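Local coordinates for protein acyl-coenzyme A oxidase (Caenorhabditis elegans, PDB 5K3H) that catalyses the FAD-dependent desaturation of fatty acyl-CoA thioesters, passing electrons to oxygen to give hydrogen peroxide, in the first step of peroxisomal beta-oxidation, at residues I146-Q151 with K195-A200. Sequence-based numbering, arbitrary orientation.
Sequences IGTYAQ and KSSNYA
Ile146 and Asn198 meet beside the parallel pairing of strand 147-150 with strand 199-208, in the beta domain of the acyl-CoA oxidase fold. The general point is that a side-chain amide oxygen can accept a bond from a backbone N-H next to a strand. With chi1 at 44°, CG of Asn198 sits between its own backbone N and carbonyl carbon, and OD1 is brought to Ile146 N at 2.9 Å in a nearly straight bond. The carbonyl of the same isoleucine is gripped twice, by Asn198 N at 2.9 Å and by Tyr199 N at 3.1 Å, the latter bond being the straighter. Asn198 thus holds both polar backbone atoms of Ile146. The isoleucine side chain lies alongside the 196-197 backbone, CG2 resting 3.8 Å from Ser197 CA, while Leu662 of the second subunit also packs on it. Farther along, Thr148 turns CG2 to Ser197 OG, 3.6 Å away, and to the methyl of Ala200; its OG1, anti to the backbone N (chi1 -178°), bonds instead to the carbonyl of Gly191, an FAD-binding residue. Ser197 OG likewise bonds to Asn192 O, so both hydroxyls tie this pairing to the 191-192 segment. Directly after Thr148 come Tyr149, Ala150 and Gln151, which belong to the binding site of the FAD shared between the dimer partners. Gly147 directs its CA-H at Tyr199 O, with CA and O 3.3 Å apart.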
loop_
_atom_site.group_PDB
_atom_site.type_symbol
_atom_site.label_atom_id
_atom_site.label_comp_id
_atom_site.label_asym_id
_atom_site.label_seq_id
_atom_site.Cartn_x
_atom_site.Cartn_y
_atom_site.Cartn_z
ATOM N N ILE B 146 -8.182 -26.002 -20.591
ATOM C CA ILE B 146 -7.951 -24.881 -19.697
ATOM C C ILE B 146 -7.887 -23.631 -20.560
ATOM O O ILE B 146 -7.063 -23.540 -21.482
ATOM C CB ILE B 146 -6.674 -25.066 -18.866
ATOM C CG1 ILE B 146 -6.777 -26.337 -18.027
ATOM C CG2 ILE B 146 -6.422 -23.861 -17.979
ATOM C CD1 ILE B 146 -5.530 -26.649 -17.249
ATOM N N GLY B 147 -8.759 -22.670 -20.263
ATOM C CA GLY B 147 -8.878 -21.485 -21.075
ATOM C C GLY B 147 -8.754 -20.227 -20.238
ATOM O O GLY B 147 -8.848 -20.243 -19.009
ATOM N N THR B 148 -8.523 -19.128 -20.946
ATOM C CA THR B 148 -8.499 -17.799 -20.366
ATOM C C THR B 148 -9.079 -16.847 -21.407
ATOM O O THR B 148 -9.522 -17.264 -22.482
ATOM C CB THR B 148 -7.068 -17.434 -19.922
ATOM O OG1 THR B 148 -7.046 -16.135 -19.313
ATOM C CG2 THR B 148 -6.111 -17.461 -21.114
ATOM N N TYR B 149 -9.081 -15.560 -21.079
ATOM C CA TYR B 149 -9.617 -14.523 -21.948
ATOM C C TYR B 149 -8.481 -13.544 -22.222
ATOM O O TYR B 149 -7.875 -13.014 -21.288
ATOM C CB TYR B 149 -10.809 -13.847 -21.269
ATOM C CG TYR B 149 -11.571 -12.880 -22.132
ATOM C CD1 TYR B 149 -12.588 -13.331 -22.947
ATOM C CD2 TYR B 149 -11.300 -11.525 -22.120
ATOM C CE1 TYR B 149 -13.310 -12.468 -23.743
ATOM C CE2 TYR B 149 -12.026 -10.646 -22.927
ATOM C CZ TYR B 149 -13.027 -11.136 -23.731
ATOM O OH TYR B 149 -13.759 -10.302 -24.539
ATOM N N ALA B 150 -8.155 -13.338 -23.490
ATOM C CA ALA B 150 -6.927 -12.630 -23.861
ATOM C C ALA B 150 -7.310 -11.367 -24.608
ATOM O O ALA B 150 -7.601 -11.411 -25.806
ATOM C CB ALA B 150 -6.008 -13.522 -24.698
ATOM N N GLN B 151 -7.330 -10.243 -23.894
ATOM C CA GLN B 151 -7.701 -8.968 -24.499
ATOM C C GLN B 151 -6.571 -7.950 -24.445
ATOM O O GLN B 151 -6.152 -7.430 -25.489
ATOM C CB GLN B 151 -8.967 -8.426 -23.819
ATOM C CG GLN B 151 -9.415 -7.090 -24.338
ATOM C CD GLN B 151 -10.678 -6.633 -23.649
ATOM O OE1 GLN B 151 -10.729 -5.552 -23.051
ATOM N NE2 GLN B 151 -11.723 -7.466 -23.734
ATOM N N LYS B 195 1.324 -20.216 -19.053
ATOM C CA LYS B 195 1.787 -21.589 -18.895
ATOM C C LYS B 195 0.676 -22.633 -18.791
ATOM O O LYS B 195 0.861 -23.768 -19.243
ATOM C CB LYS B 195 2.673 -21.673 -17.651
ATOM C CG LYS B 195 3.964 -20.916 -17.792
ATOM C CD LYS B 195 4.760 -21.523 -18.947
ATOM C CE LYS B 195 5.941 -20.673 -19.348
ATOM N NZ LYS B 195 6.772 -21.309 -20.419
ATOM N N SER B 196 -0.484 -22.259 -18.237
ATOM C CA SER B 196 -1.535 -23.208 -17.868
ATOM C C SER B 196 -2.529 -23.456 -18.993
ATOM O O SER B 196 -2.931 -24.604 -19.224
ATOM C CB SER B 196 -2.318 -22.709 -16.644
ATOM O OG SER B 196 -1.490 -22.529 -15.507
ATOM N N SER B 197 -2.970 -22.400 -19.671
ATOM C CA SER B 197 -4.051 -22.535 -20.632
ATOM C C SER B 197 -3.576 -23.184 -21.926
ATOM O O SER B 197 -2.458 -22.944 -22.390
ATOM C CB SER B 197 -4.663 -21.163 -20.923
ATOM O OG SER B 197 -5.310 -20.655 -19.773
ATOM N N ASN B 198 -4.431 -24.018 -22.509
ATOM C CA ASN B 198 -4.203 -24.477 -23.868
ATOM C C ASN B 198 -5.171 -23.874 -24.872
ATOM O O ASN B 198 -4.956 -24.021 -26.077
ATOM C CB ASN B 198 -4.223 -26.018 -23.954
ATOM C CG ASN B 198 -5.357 -26.664 -23.170
ATOM O OD1 ASN B 198 -6.391 -26.060 -22.880
ATOM N ND2 ASN B 198 -5.147 -27.913 -22.805
ATOM N N TYR B 199 -6.203 -23.180 -24.410
ATOM C CA TYR B 199 -7.106 -22.416 -25.261
ATOM C C TYR B 199 -7.226 -20.995 -24.721
ATOM O O TYR B 199 -6.906 -20.727 -23.559
ATOM C CB TYR B 199 -8.490 -23.087 -25.343
ATOM C CG TYR B 199 -8.507 -24.306 -26.248
ATOM C CD1 TYR B 199 -7.882 -25.502 -25.858
ATOM C CD2 TYR B 199 -9.184 -24.284 -27.465
ATOM C CE1 TYR B 199 -7.882 -26.620 -26.679
ATOM C CE2 TYR B 199 -9.197 -25.393 -28.286
ATOM C CZ TYR B 199 -8.547 -26.564 -27.888
ATOM O OH TYR B 199 -8.570 -27.679 -28.703
ATOM N N ALA B 200 -7.664 -20.076 -25.581
ATOM C CA ALA B 200 -8.062 -18.749 -25.115
ATOM C C ALA B 200 -9.138 -18.175 -26.020
ATOM O O ALA B 200 -9.153 -18.423 -27.224
ATOM C CB ALA B 200 -6.872 -17.784 -25.063
#